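Local coordinates for protein nisin leader peptide-processing serine protease NisP (Lactococcus lactis subsp. lactis, PDB 4MZD) that probably cleaves the leader peptide from the precursor of the antibiotic nisin, acting as a subtilisin-like serine protease of which this chain carries the catalytic domain, at residues G295-S298 with D299-I303; K274-A278 with P279-E283; N160-G163 with V164-I168; P387-G391 with N392-N396; E184-A187 with R188-R192. All blocks are in the same frame, centred on the assembly; numbering follows the deposited sequence. Where two conformers were deposited one is given.

Interaction 1: residues G295-S298 with D299-I303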
loop_
_atom_site.group_PDB
_atom_site.type_symbol
_atom_site.label_atom_id
_atom_site.label_comp_id
_atom_site.label_asym_id
_atom_site.label_seq_id
_atom_site.Cartn_x
_atom_site.Cartn_y
_atom_site.Cartn_z
ATOM N N GLY A 295 12.976 -0.371 -14.040
ATOM C CA GLY A 295 12.336 -1.673 -13.943
ATOM C C GLY A 295 13.055 -2.635 -13.009
ATOM O O GLY A 295 12.729 -3.824 -12.957
ATOM N N ASN A 296 14.045 -2.128 -12.280
ATOM C CA ASN A 296 14.740 -2.921 -11.277
ATOM C C ASN A 296 14.072 -2.772 -9.927
ATOM O O ASN A 296 13.497 -1.724 -9.628
ATOM C CB ASN A 296 16.192 -2.474 -11.152
ATOM C CG ASN A 296 16.964 -2.660 -12.433
ATOM O OD1 ASN A 296 16.776 -3.644 -13.148
ATOM N ND2 ASN A 296 17.837 -1.713 -12.735
ATOM N N ILE A 297 14.145 -3.807 -9.100
ATOM C CA ILE A 297 13.616 -3.687 -7.752
ATOM C C ILE A 297 14.258 -2.485 -7.066
ATOM O O ILE A 297 15.481 -2.304 -7.112
ATOM C CB ILE A 297 13.805 -4.984 -6.934
ATOM C CG1 ILE A 297 12.983 -6.117 -7.557
ATOM C CG2 ILE A 297 13.404 -4.762 -5.489
ATOM C CD1 ILE A 297 13.045 -7.439 -6.799
ATOM N N SER A 298 13.424 -1.647 -6.460
ATOM C CA SER A 298 13.905 -0.458 -5.769
ATOM C C SER A 298 14.941 -0.822 -4.722
ATOM O O SER A 298 14.801 -1.831 -4.030
ATOM C CB SER A 298 12.743 0.245 -5.069
ATOM O OG SER A 298 11.700 0.558 -5.977
ATOM N N ASP A 299 15.962 0.016 -4.574
ATOM C CA ASP A 299 16.988 -0.246 -3.576
ATOM C C ASP A 299 16.409 -0.536 -2.196
ATOM O O ASP A 299 16.904 -1.411 -1.482
ATOM C CB ASP A 299 18.016 0.895 -3.498
ATOM C CG ASP A 299 17.421 2.207 -3.005
ATOM O OD1 ASP A 299 16.330 2.587 -3.479
ATOM O OD2 ASP A 299 18.069 2.872 -2.162
ATOM N N PHE A 300 15.363 0.196 -1.817
ATOM C CA PHE A 300 14.766 0.036 -0.491
ATOM C C PHE A 300 13.777 -1.129 -0.378
ATOM O O PHE A 300 13.394 -1.494 0.730
ATOM C CB PHE A 300 14.046 1.317 -0.056
ATOM C CG PHE A 300 13.050 1.821 -1.065
ATOM C CD1 PHE A 300 11.825 1.190 -1.239
ATOM C CD2 PHE A 300 13.346 2.926 -1.856
ATOM C CE1 PHE A 300 10.919 1.641 -2.181
ATOM C CE2 PHE A 300 12.440 3.383 -2.799
ATOM C CZ PHE A 300 11.236 2.738 -2.968
ATOM N N SER A 301 13.314 -1.683 -1.495
ATOM C CA SER A 301 12.191 -2.616 -1.422
ATOM C C SER A 301 12.576 -3.979 -0.869
ATOM O O SER A 301 13.608 -4.550 -1.237
ATOM C CB SER A 301 11.550 -2.809 -2.792
ATOM O OG SER A 301 10.409 -3.652 -2.693
ATOM N N ASN A 302 11.731 -4.515 0.001
ATOM C CA ASN A 302 11.827 -5.925 0.310
ATOM C C ASN A 302 11.552 -6.727 -0.957
ATOM O O ASN A 302 10.960 -6.229 -1.926
ATOM C CB ASN A 302 10.824 -6.308 1.391
ATOM C CG ASN A 302 11.211 -5.810 2.773
ATOM O OD1 ASN A 302 12.213 -5.113 2.958
ATOM N ND2 ASN A 302 10.414 -6.183 3.761
ATOM N N ILE A 303 11.983 -7.980 -0.937
ATOM C CA ILE A 303 11.860 -8.857 -2.085
ATOM C C ILE A 303 11.063 -10.088 -1.685
ATOM O O ILE A 303 11.376 -10.736 -0.684
ATOM C CB ILE A 303 13.251 -9.296 -2.611
ATOM C CG1 ILE A 303 14.151 -8.083 -2.884
ATOM C CG2 ILE A 303 13.112 -10.182 -3.846
ATOM C CD1 ILE A 303 15.054 -7.713 -1.721
HETATM O O HOH W 1 15.820 -4.209 -2.790
#

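Interaction 2: residues K274-A278 with P279-E283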
loop_
_atom_site.group_PDB
_atom_site.type_symbol
_atom_site.label_atom_id
_atom_site.label_comp_id
_atom_site.label_asym_id
_atom_site.label_seq_id
_atom_site.Cartn_x
_atom_site.Cartn_y
_atom_site.Cartn_z
ATOM N N LYS A 274 10.388 -17.877 13.051
ATOM C CA LYS A 274 10.003 -17.412 11.726
ATOM C C LYS A 274 9.535 -15.964 11.760
ATOM O O LYS A 274 8.664 -15.603 12.552
ATOM C CB LYS A 274 8.885 -18.300 11.177
ATOM C CG LYS A 274 8.333 -17.873 9.823
ATOM C CD LYS A 274 9.350 -18.007 8.698
ATOM C CE LYS A 274 8.728 -17.632 7.357
ATOM N NZ LYS A 274 9.645 -17.870 6.205
ATOM N N VAL A 275 10.103 -15.143 10.882
ATOM C CA VAL A 275 9.693 -13.754 10.749
ATOM C C VAL A 275 8.897 -13.581 9.466
ATOM O O VAL A 275 9.272 -14.106 8.413
ATOM C CB VAL A 275 10.911 -12.814 10.709
ATOM C CG1 VAL A 275 10.453 -11.359 10.659
ATOM C CG2 VAL A 275 11.802 -13.055 11.917
ATOM N N VAL A 276 7.787 -12.856 9.574
ATOM C CA VAL A 276 6.968 -12.515 8.416
ATOM C C VAL A 276 6.733 -11.006 8.341
ATOM O O VAL A 276 6.769 -10.306 9.358
ATOM C CB VAL A 276 5.618 -13.268 8.427
ATOM C CG1 VAL A 276 5.853 -14.770 8.444
ATOM C CG2 VAL A 276 4.770 -12.848 9.620
ATOM N N ASP A 277 6.508 -10.535 7.118
ATOM C CA ASP A 277 6.142 -9.159 6.793
ATOM C C ASP A 277 4.616 -9.191 6.661
ATOM O O ASP A 277 4.082 -9.776 5.718
ATOM C CB ASP A 277 6.842 -8.790 5.470
ATOM C CG ASP A 277 6.783 -7.306 5.132
ATOM O OD1 ASP A 277 5.970 -6.579 5.739
ATOM O OD2 ASP A 277 7.545 -6.883 4.227
ATOM N N ALA A 278 3.922 -8.628 7.648
ATOM C CA ALA A 278 2.461 -8.719 7.739
ATOM C C ALA A 278 1.768 -7.369 7.513
ATOM O O ALA A 278 2.249 -6.343 7.986
ATOM C CB ALA A 278 2.072 -9.281 9.098
ATOM N N PRO A 279 0.595 -7.368 6.851
ATOM C CA PRO A 279 -0.185 -8.539 6.414
ATOM C C PRO A 279 0.107 -9.059 5.001
ATOM O O PRO A 279 -0.650 -9.890 4.505
ATOM C CB PRO A 279 -1.625 -8.024 6.481
ATOM C CG PRO A 279 -1.489 -6.566 6.133
ATOM C CD PRO A 279 -0.202 -6.129 6.789
ATOM N N SER A 280 1.190 -8.620 4.372
ATOM C CA SER A 280 1.460 -9.055 3.002
ATOM C C SER A 280 1.773 -10.553 2.879
ATOM O O SER A 280 1.626 -11.119 1.801
ATOM C CB SER A 280 2.581 -8.229 2.364
ATOM O OG SER A 280 3.828 -8.502 2.973
ATOM N N VAL A 281 2.188 -11.184 3.975
ATOM C CA VAL A 281 2.587 -12.588 3.958
ATOM C C VAL A 281 1.454 -13.551 3.607
ATOM O O VAL A 281 1.700 -14.620 3.053
ATOM C CB VAL A 281 3.192 -12.992 5.321
ATOM C CG1 VAL A 281 2.163 -12.825 6.434
ATOM C CG2 VAL A 281 3.731 -14.420 5.277
ATOM N N PHE A 282 0.219 -13.190 3.933
ATOM C CA PHE A 282 -0.871 -14.149 3.810
ATOM C C PHE A 282 -1.116 -14.562 2.368
ATOM O O PHE A 282 -1.077 -13.737 1.458
ATOM C CB PHE A 282 -2.141 -13.610 4.466
ATOM C CG PHE A 282 -2.013 -13.456 5.949
ATOM C CD1 PHE A 282 -2.097 -14.559 6.780
ATOM C CD2 PHE A 282 -1.758 -12.218 6.516
ATOM C CE1 PHE A 282 -1.947 -14.425 8.148
ATOM C CE2 PHE A 282 -1.604 -12.083 7.883
ATOM C CZ PHE A 282 -1.699 -13.193 8.700
ATOM N N GLU A 283 -1.371 -15.851 2.177
ATOM C CA GLU A 283 -1.535 -16.428 0.854
ATOM C C GLU A 283 -2.585 -15.709 0.014
ATOM O O GLU A 283 -2.403 -15.529 -1.186
ATOM C CB GLU A 283 -1.910 -17.905 0.977
ATOM C CG GLU A 283 -0.909 -18.752 1.744
ATOM C CD GLU A 283 0.338 -19.068 0.939
ATOM O OE1 GLU A 283 0.539 -20.254 0.599
ATOM O OE2 GLU A 283 1.117 -18.134 0.652
#

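Interaction 3: residues N160-G163 with V164-I168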
loop_
_atom_site.group_PDB
_atom_site.type_symbol
_atom_site.label_atom_id
_atom_site.label_comp_id
_atom_site.label_asym_id
_atom_site.label_seq_id
_atom_site.Cartn_x
_atom_site.Cartn_y
_atom_site.Cartn_z
ATOM N N ASN A 160 -4.983 17.360 -12.137
ATOM C CA ASN A 160 -3.661 17.826 -12.530
ATOM C C ASN A 160 -2.644 16.689 -12.608
ATOM O O ASN A 160 -1.669 16.770 -13.366
ATOM C CB ASN A 160 -3.212 18.946 -11.597
ATOM C CG ASN A 160 -4.255 20.042 -11.481
ATOM O OD1 ASN A 160 -4.834 20.470 -12.479
ATOM N ND2 ASN A 160 -4.509 20.496 -10.263
ATOM N N ILE A 161 -2.873 15.645 -11.810
ATOM C CA ILE A 161 -2.230 14.352 -12.020
ATOM C C ILE A 161 -3.319 13.303 -12.172
ATOM O O ILE A 161 -4.493 13.553 -11.863
ATOM C CB ILE A 161 -1.261 13.943 -10.879
ATOM C CG1 ILE A 161 -2.011 13.640 -9.584
ATOM C CG2 ILE A 161 -0.189 14.993 -10.673
ATOM C CD1 ILE A 161 -1.167 12.920 -8.572
ATOM N N LEU A 162 -2.915 12.133 -12.655
ATOM C CA LEU A 162 -3.819 11.004 -12.842
ATOM C C LEU A 162 -3.353 9.808 -12.025
ATOM O O LEU A 162 -2.160 9.472 -12.003
ATOM C CB LEU A 162 -3.864 10.589 -14.313
ATOM C CG LEU A 162 -4.482 11.634 -15.236
ATOM C CD1 LEU A 162 -4.302 11.232 -16.689
ATOM C CD2 LEU A 162 -5.950 11.867 -14.917
ATOM N N GLY A 163 -4.298 9.156 -11.363
ATOM C CA GLY A 163 -4.048 7.871 -10.740
ATOM C C GLY A 163 -4.154 6.749 -11.756
ATOM O O GLY A 163 -4.347 7.002 -12.952
ATOM N N VAL A 164 -4.044 5.504 -11.305
ATOM C CA VAL A 164 -4.178 4.388 -12.232
ATOM C C VAL A 164 -5.611 4.226 -12.725
ATOM O O VAL A 164 -5.836 3.686 -13.810
ATOM C CB VAL A 164 -3.708 3.043 -11.628
ATOM C CG1 VAL A 164 -2.196 3.024 -11.460
ATOM C CG2 VAL A 164 -4.456 2.711 -10.337
ATOM N N ALA A 165 -6.573 4.657 -11.906
ATOM C CA ALA A 165 -7.991 4.487 -12.201
ATOM C C ALA A 165 -8.682 5.811 -11.888
ATOM O O ALA A 165 -9.390 5.940 -10.879
ATOM C CB ALA A 165 -8.571 3.352 -11.365
ATOM N N PRO A 166 -8.437 6.828 -12.729
ATOM C CA PRO A 166 -8.909 8.172 -12.385
ATOM C C PRO A 166 -10.401 8.211 -12.070
ATOM O O PRO A 166 -11.228 7.749 -12.858
ATOM C CB PRO A 166 -8.584 8.986 -13.643
ATOM C CG PRO A 166 -7.402 8.269 -14.233
ATOM C CD PRO A 166 -7.701 6.814 -14.005
ATOM N N GLY A 167 -10.727 8.760 -10.907
ATOM C CA GLY A 167 -12.101 8.938 -10.497
ATOM C C GLY A 167 -12.778 7.716 -9.895
ATOM O O GLY A 167 -13.935 7.801 -9.484
ATOM N N ILE A 168 -12.089 6.578 -9.829
ATOM C CA ILE A 168 -12.685 5.404 -9.204
ATOM C C ILE A 168 -13.013 5.709 -7.740
ATOM O O ILE A 168 -12.281 6.419 -7.056
ATOM C CB ILE A 168 -11.787 4.152 -9.360
ATOM C CG1 ILE A 168 -12.607 2.870 -9.256
ATOM C CG2 ILE A 168 -10.624 4.172 -8.368
ATOM C CD1 ILE A 168 -11.876 1.662 -9.816
#

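Interaction 4: residues P387-G391 with N392-N396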
loop_
_atom_site.group_PDB
_atom_site.type_symbol
_atom_site.label_atom_id
_atom_site.label_comp_id
_atom_site.label_asym_id
_atom_site.label_seq_id
_atom_site.Cartn_x
_atom_site.Cartn_y
_atom_site.Cartn_z
ATOM N N PRO A 387 3.459 -9.118 -16.826
ATOM C CA PRO A 387 4.675 -9.549 -17.512
ATOM C C PRO A 387 5.878 -9.538 -16.583
ATOM O O PRO A 387 5.866 -8.916 -15.523
ATOM C CB PRO A 387 4.843 -8.487 -18.596
ATOM C CG PRO A 387 4.252 -7.259 -17.987
ATOM C CD PRO A 387 3.075 -7.743 -17.193
ATOM N N GLU A 388 6.927 -10.230 -16.999
ATOM C CA GLU A 388 8.139 -10.296 -16.209
ATOM C C GLU A 388 9.200 -9.339 -16.735
ATOM O O GLU A 388 9.441 -9.254 -17.945
ATOM C CB GLU A 388 8.681 -11.722 -16.197
ATOM C CG GLU A 388 10.038 -11.844 -15.554
ATOM C CD GLU A 388 10.601 -13.241 -15.658
ATOM O OE1 GLU A 388 9.982 -14.174 -15.105
ATOM O OE2 GLU A 388 11.662 -13.406 -16.296
ATOM N N VAL A 389 9.815 -8.612 -15.810
ATOM C CA VAL A 389 10.993 -7.806 -16.089
ATOM C C VAL A 389 12.092 -8.254 -15.133
ATOM O O VAL A 389 11.984 -8.066 -13.924
ATOM C CB VAL A 389 10.716 -6.308 -15.872
ATOM C CG1 VAL A 389 11.990 -5.496 -16.062
ATOM C CG2 VAL A 389 9.626 -5.829 -16.814
ATOM N N ASN A 390 13.141 -8.867 -15.672
ATOM C CA ASN A 390 14.250 -9.334 -14.848
ATOM C C ASN A 390 13.836 -10.406 -13.846
ATOM O O ASN A 390 14.359 -10.459 -12.733
ATOM C CB ASN A 390 14.894 -8.164 -14.102
ATOM C CG ASN A 390 15.336 -7.052 -15.033
ATOM O OD1 ASN A 390 14.936 -5.899 -14.873
ATOM N ND2 ASN A 390 16.165 -7.392 -16.011
ATOM N N GLY A 391 12.897 -11.257 -14.238
ATOM C CA GLY A 391 12.446 -12.327 -13.367
ATOM C C GLY A 391 11.365 -11.921 -12.378
ATOM O O GLY A 391 10.883 -12.760 -11.614
ATOM N N ASN A 392 10.976 -10.649 -12.387
ATOM C CA ASN A 392 9.961 -10.157 -11.464
ATOM C C ASN A 392 8.702 -9.739 -12.187
ATOM O O ASN A 392 8.760 -9.011 -13.182
ATOM C CB ASN A 392 10.495 -8.975 -10.662
ATOM C CG ASN A 392 11.760 -9.314 -9.921
ATOM O OD1 ASN A 392 11.808 -10.292 -9.175
ATOM N ND2 ASN A 392 12.807 -8.525 -10.139
ATOM N N ARG A 393 7.568 -10.211 -11.686
ATOM C CA ARG A 393 6.284 -9.814 -12.228
ATOM C C ARG A 393 6.047 -8.346 -11.928
ATOM O O ARG A 393 6.176 -7.899 -10.788
ATOM C CB ARG A 393 5.149 -10.650 -11.635
ATOM C CG ARG A 393 5.016 -12.039 -12.220
ATOM C CD ARG A 393 3.778 -12.696 -11.662
ATOM N NE ARG A 393 3.808 -12.715 -10.204
ATOM C CZ ARG A 393 3.845 -13.825 -9.476
ATOM N NH1 ARG A 393 3.840 -15.011 -10.071
ATOM N NH2 ARG A 393 3.875 -13.749 -8.153
ATOM N N VAL A 394 5.706 -7.595 -12.962
ATOM C CA VAL A 394 5.404 -6.184 -12.787
ATOM C C VAL A 394 4.007 -5.870 -13.299
ATOM O O VAL A 394 3.490 -6.535 -14.194
ATOM C CB VAL A 394 6.434 -5.278 -13.484
ATOM C CG1 VAL A 394 7.825 -5.489 -12.891
ATOM C CG2 VAL A 394 6.433 -5.521 -14.986
ATOM N N LEU A 395 3.389 -4.862 -12.698
ATOM C CA LEU A 395 2.065 -4.409 -13.099
ATOM C C LEU A 395 2.100 -3.794 -14.492
ATOM O O LEU A 395 2.929 -2.926 -14.781
ATOM C CB LEU A 395 1.555 -3.362 -12.111
ATOM C CG LEU A 395 0.174 -2.787 -12.436
ATOM C CD1 LEU A 395 -0.913 -3.847 -12.272
ATOM C CD2 LEU A 395 -0.110 -1.588 -11.550
ATOM N N ASN A 396 1.191 -4.247 -15.346
ATOM C CA ASN A 396 0.984 -3.643 -16.651
ATOM C C ASN A 396 -0.513 -3.613 -16.874
ATOM O O ASN A 396 -1.145 -4.650 -17.079
ATOM C CB ASN A 396 1.688 -4.428 -17.754
ATOM C CG ASN A 396 1.574 -3.750 -19.101
ATOM O OD1 ASN A 396 0.486 -3.639 -19.658
ATOM N ND2 ASN A 396 2.699 -3.282 -19.627
HETATM O O HOH W 2 12.969 -6.391 -11.849
#

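Interaction 5: residues E184-A187 with R188-R192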
loop_
_atom_site.group_PDB
_atom_site.type_symbol
_atom_site.label_atom_id
_atom_site.label_comp_id
_atom_site.label_asym_id
_atom_site.label_seq_id
_atom_site.Cartn_x
_atom_site.Cartn_y
_atom_site.Cartn_z
ATOM N N GLU A 184 -4.463 -4.275 15.896
ATOM C CA GLU A 184 -5.863 -4.315 16.311
ATOM C C GLU A 184 -6.694 -3.323 15.498
ATOM O O GLU A 184 -7.820 -3.622 15.102
ATOM C CB GLU A 184 -6.001 -4.032 17.812
ATOM C CG GLU A 184 -7.366 -4.377 18.409
ATOM C CD GLU A 184 -8.377 -3.241 18.332
ATOM O OE1 GLU A 184 -7.978 -2.081 18.089
ATOM O OE2 GLU A 184 -9.583 -3.509 18.535
ATOM N N TRP A 185 -6.138 -2.141 15.251
ATOM C CA TRP A 185 -6.870 -1.125 14.504
ATOM C C TRP A 185 -6.963 -1.514 13.029
ATOM O O TRP A 185 -8.015 -1.365 12.402
ATOM C CB TRP A 185 -6.219 0.252 14.611
ATOM C CG TRP A 185 -5.698 0.693 15.941
ATOM C CD1 TRP A 185 -5.870 0.102 17.168
ATOM C CD2 TRP A 185 -4.872 1.835 16.153
ATOM N NE1 TRP A 185 -5.200 0.830 18.130
ATOM C CE2 TRP A 185 -4.574 1.893 17.526
ATOM C CE3 TRP A 185 -4.358 2.825 15.304
ATOM C CZ2 TRP A 185 -3.775 2.899 18.070
ATOM C CZ3 TRP A 185 -3.571 3.823 15.841
ATOM C CH2 TRP A 185 -3.278 3.848 17.210
ATOM N N VAL A 186 -5.861 -2.011 12.479
ATOM C CA VAL A 186 -5.834 -2.417 11.082
ATOM C C VAL A 186 -6.807 -3.565 10.821
ATOM O O VAL A 186 -7.535 -3.553 9.824
ATOM C CB VAL A 186 -4.405 -2.771 10.619
ATOM C CG1 VAL A 186 -4.406 -3.287 9.190
ATOM C CG2 VAL A 186 -3.487 -1.565 10.749
ATOM N N ALA A 187 -6.835 -4.545 11.722
ATOM C CA ALA A 187 -7.760 -5.664 11.578
ATOM C C ALA A 187 -9.212 -5.192 11.585
ATOM O O ALA A 187 -10.016 -5.635 10.766
ATOM C CB ALA A 187 -7.512 -6.724 12.661
ATOM N N ARG A 188 -9.543 -4.282 12.493
ATOM C CA ARG A 188 -10.886 -3.703 12.516
ATOM C C ARG A 188 -11.191 -2.976 11.208
ATOM O O ARG A 188 -12.308 -3.037 10.694
ATOM C CB ARG A 188 -11.056 -2.748 13.704
ATOM C CG ARG A 188 -11.329 -3.449 15.026
ATOM C CD ARG A 188 -11.685 -2.474 16.141
ATOM N NE ARG A 188 -10.566 -1.611 16.507
ATOM C CZ ARG A 188 -10.597 -0.281 16.472
ATOM N NH1 ARG A 188 -11.699 0.352 16.090
ATOM N NH2 ARG A 188 -9.526 0.420 16.819
ATOM N N ALA A 189 -10.197 -2.275 10.676
ATOM C CA ALA A 189 -10.374 -1.552 9.419
ATOM C C ALA A 189 -10.621 -2.490 8.245
ATOM O O ALA A 189 -11.441 -2.192 7.374
ATOM C CB ALA A 189 -9.171 -0.659 9.143
ATOM N N ILE A 190 -9.914 -3.620 8.215
ATOM C CA ILE A 190 -10.118 -4.600 7.154
ATOM C C ILE A 190 -11.555 -5.114 7.181
ATOM O O ILE A 190 -12.228 -5.175 6.151
ATOM C CB ILE A 190 -9.127 -5.776 7.285
ATOM C CG1 ILE A 190 -7.698 -5.310 6.970
ATOM C CG2 ILE A 190 -9.544 -6.928 6.377
ATOM C CD1 ILE A 190 -6.619 -6.301 7.410
ATOM N N ARG A 191 -12.028 -5.473 8.368
ATOM C CA ARG A 191 -13.395 -5.967 8.507
ATOM C C ARG A 191 -14.413 -4.916 8.081
ATOM O O ARG A 191 -15.380 -5.222 7.377
ATOM C CB ARG A 191 -13.664 -6.395 9.948
ATOM C CG ARG A 191 -12.843 -7.582 10.388
ATOM C CD ARG A 191 -13.112 -7.904 11.846
ATOM N NE ARG A 191 -12.248 -8.973 12.327
ATOM C CZ ARG A 191 -12.545 -10.265 12.244
ATOM N NH1 ARG A 191 -13.696 -10.652 11.701
ATOM N NH2 ARG A 191 -11.687 -11.170 12.703
ATOM N N ARG A 192 -14.195 -3.678 8.511
ATOM C CA ARG A 192 -15.112 -2.585 8.198
ATOM C C ARG A 192 -15.137 -2.283 6.701
ATOM O O ARG A 192 -16.199 -2.054 6.120
ATOM C CB ARG A 192 -14.722 -1.331 8.984
ATOM C CG ARG A 192 -15.710 -0.180 8.881
ATOM C CD ARG A 192 -17.038 -0.528 9.546
ATOM N NE ARG A 192 -18.046 -0.943 8.579
ATOM C CZ ARG A 192 -19.220 -1.469 8.913
ATOM N NH1 ARG A 192 -19.518 -1.668 10.190
ATOM N NH2 ARG A 192 -20.089 -1.808 7.972
#

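Interaction 1: residues G295-S298 with D299-I303
F300 turns its ring back over S298 because its CG sits between the backbone N and the carbonyl carbon (chi1 53°). S298 OG is turned beside its own backbone N, where it can reach G313 O and hydrogen-bond to it. The two residues belong to a type I beta turn, S298 to S301, in the loop between strands 286-291 and 308-311 of the subtilisin-like fold.

The result is a CH-pi contact: S298 CB lies 3.7 Å from the centroid of the F300 ring, 17° off its normal, above one face and a little toward the rim. The turn is closed by S301 N, which donates to S298 O at 2.9 Å (155°), coming from well above the carbonyl plane. A water sits 2.9 Å from S298 O and 2.7 Å from S301 O, spanning the mouth of the turn.

I297 and I303 cover the flank. I297 CG2 meets S301 CB at 3.8 Å, and I297 CD1 reaches I303 CG2 at 4.0 Å, the two isoleucines lying slantwise to each other with Y309 of strand 308-311 against both. At the outer corner the carboxylate of D299 is bonded to T315 and T314. F300 also packs on N352, the residue before the predicted catalytic S353. S301 OG is gripped three ways, bonded to N352 ND2 and G290 N while donating to N302 O at 2.7 Å, in the carbonyl plane and on a lone pair.

Interaction 2: residues K274-A278 with P279-E283
V276 and V281 meet at a slant where the chain leaves its strand and doubles back. V281 puts CG2 opposite its own backbone N, aiming that methyl at V276 CG1, 3.8 Å away. Its other methyl, CG1, is turned between N and the carbonyl carbon; there it stands 4.1 Å from V276 CG2 and 4.4 Å from A278 CB, and also lies over one face of the neighbouring F282 ring. Y225 of helix 222-238 covers V276 and meets the F282 ring as well.

The chain turns at the cis peptide between A278 and P279, just past strand 275-278, the antiparallel partner of strand 200-210 in the main sheet of the subtilisin-like fold; subtilisin itself has a cis proline at the equivalent point. A type I turn from P279 to F282 follows, its own closing bond long and weak.

D277 O faces into the bend. V281 N approaches it to 2.9 Å, but the bond is bent (125°) and weak; S280 OG stands 3.0 Å from the same D277 O. The D277 carboxylate has its partners outside the bend: OD2 accepts from G247 N, while OD1 forms a salt bridge with R488.

Interaction 3: residues N160-G163 with V164-I168
L162 lays its CD2 methyl on the P166 ring, 3.9 Å from P166 CG and 4.1 Å from P166 CB, the two side chains crossing at a slant. Between them the chain runs on extended through G163 and bends at V164, which leaves G163 O 3.5 Å from P166 CD. No hydrogen bond joins residues 160-163 to 164-168, so their direct contact is by van der Waals packing. L162 reaches the proline with CG anti to its carbonyl carbon (chi1 -66°).

One shell out, Y85 of helix 83-87 rests against both L162 and P166, and its hydroxyl hydrogen-bonds to G163 O. V164 fits among M75 and V78 of helix 73-79 and K358 of helix 356-370. Backbone bonds from V164 to Q154, A165 to I155 and G167 to T156 tie the loop to the end of helix 147-156.

P166 and G167 are the central residues of a type II turn from A165 to I168, closed by I168 N donating to A165 O at 3.0 Å. It delivers the chain into strand 169-174, parallel to 117-120, and so completes a beta-alpha-beta crossover of the subtilisin-like fold, whose helix starts at the predicted catalytic H147.

Interaction 4: residues P387-G391 with N392-N396
P387 and V394 close the packed end of this contact. V394 N donates to P387 O at 2.9 Å (169°), nearly in line with the carbonyl bond, and R393 CA adds a CA-H...O contact to the same P387 O at 3.4 Å. Next to it the P387 ring crosses the N396 side chain at about a right angle, P387 CD lying 3.6 Å from N396 CB. N396 can pack this way while its OD1 accepts from D399 N, making it the N-cap of helix 397-402. V394 CG2 comes within 3.7 Å of V389 CG2, again nearly at right angles, but V394 was modelled in two conformers and this methyl contact is less certain.

The whole is a tight beta hairpin, strands 388-389 and 392-393 joined by a type I' turn from V389 to N392. E388 faces R393 as a non-hydrogen-bonded pair, and V389 with N392 is hydrogen-bonded: V389 N reaches N392 O at 2.9 Å, while the return bond, N392 N to V389 O, is longer at 3.2 Å and arrives 66° out of the carbonyl plane.

Toward the turn the packing gives way to solvent. N390 and G391 are exposed, both at positive phi. N392 has CG beside its own backbone N (chi1 -56°), which places ND2 where a water can bridge it to the turn: the water accepts from N392 ND2 at 2.7 Å and donates to V389 O at 2.8 Å. On the other face E388 reaches outward, its CG passing N392 N, and R393 sends NH2 to a weak bond with A307 O.

Interaction 5: residues E184-A187 with R188-R192
E184 and R188, one helical turn apart, form a salt bridge. R188 NH2 donates to E184 OE1 at 3.2 Å, meeting the oxygen on its syn side and close to the guanidinium plane. R188 NE adds two weak bonds, to E184 OE2 at 2.9 Å and to E184 OE1 at 3.1 Å. The carboxylate and guanidinium planes are 27° apart, so the pairing is only roughly flat. E184 gets there by folding over at chi2 (-89°), and R188 by bending at chi3. R188 NH2 also donates to L121 O, so that one nitrogen has two acceptors.

That same nitrogen, R188 NH2, stands 3.7 Å from W185 CD1, with the indole and guanidinium planes steeply inclined (65°). Beneath these groups the backbone follows alpha-helical spacing: R188, A189, I190 and R191 donate in turn to the carbonyls of E184, W185, V186 and A187. On another side of the helix V186 CG1 touches I190 CD1 at 4.1 Å.

Helix 183-195 thus packs by its apolar residues against the subtilisin-like core: V186, A187 and I190 meet Y228, A231 and A235 of helix 222-238, and A189 and I190 rest on I99 of strand 95-100.

Interactions 1 and 2 are joined directly: N302 ND2 lies 3.0 Å from D277 OD2, a probable hydrogen bond tying the loop of 295-303 to the end of strand 275-278. Interaction 1 also touches interaction 4, where I297 CD1 packs 3.5 Å from N392 ND2 of the hairpin. Interactions 3 and 4 come within about 5 Å at their nearest atoms, as do interactions 2 and 5. Around the predicted charge relay, the side chain of F300 is about 8 Å from that of S353, and the side chain of A189 in interaction 5 about 9 Å from that of D100. The centres of interactions 4 and 5 are about 31 Å apart, on opposite sides of the chain's centre.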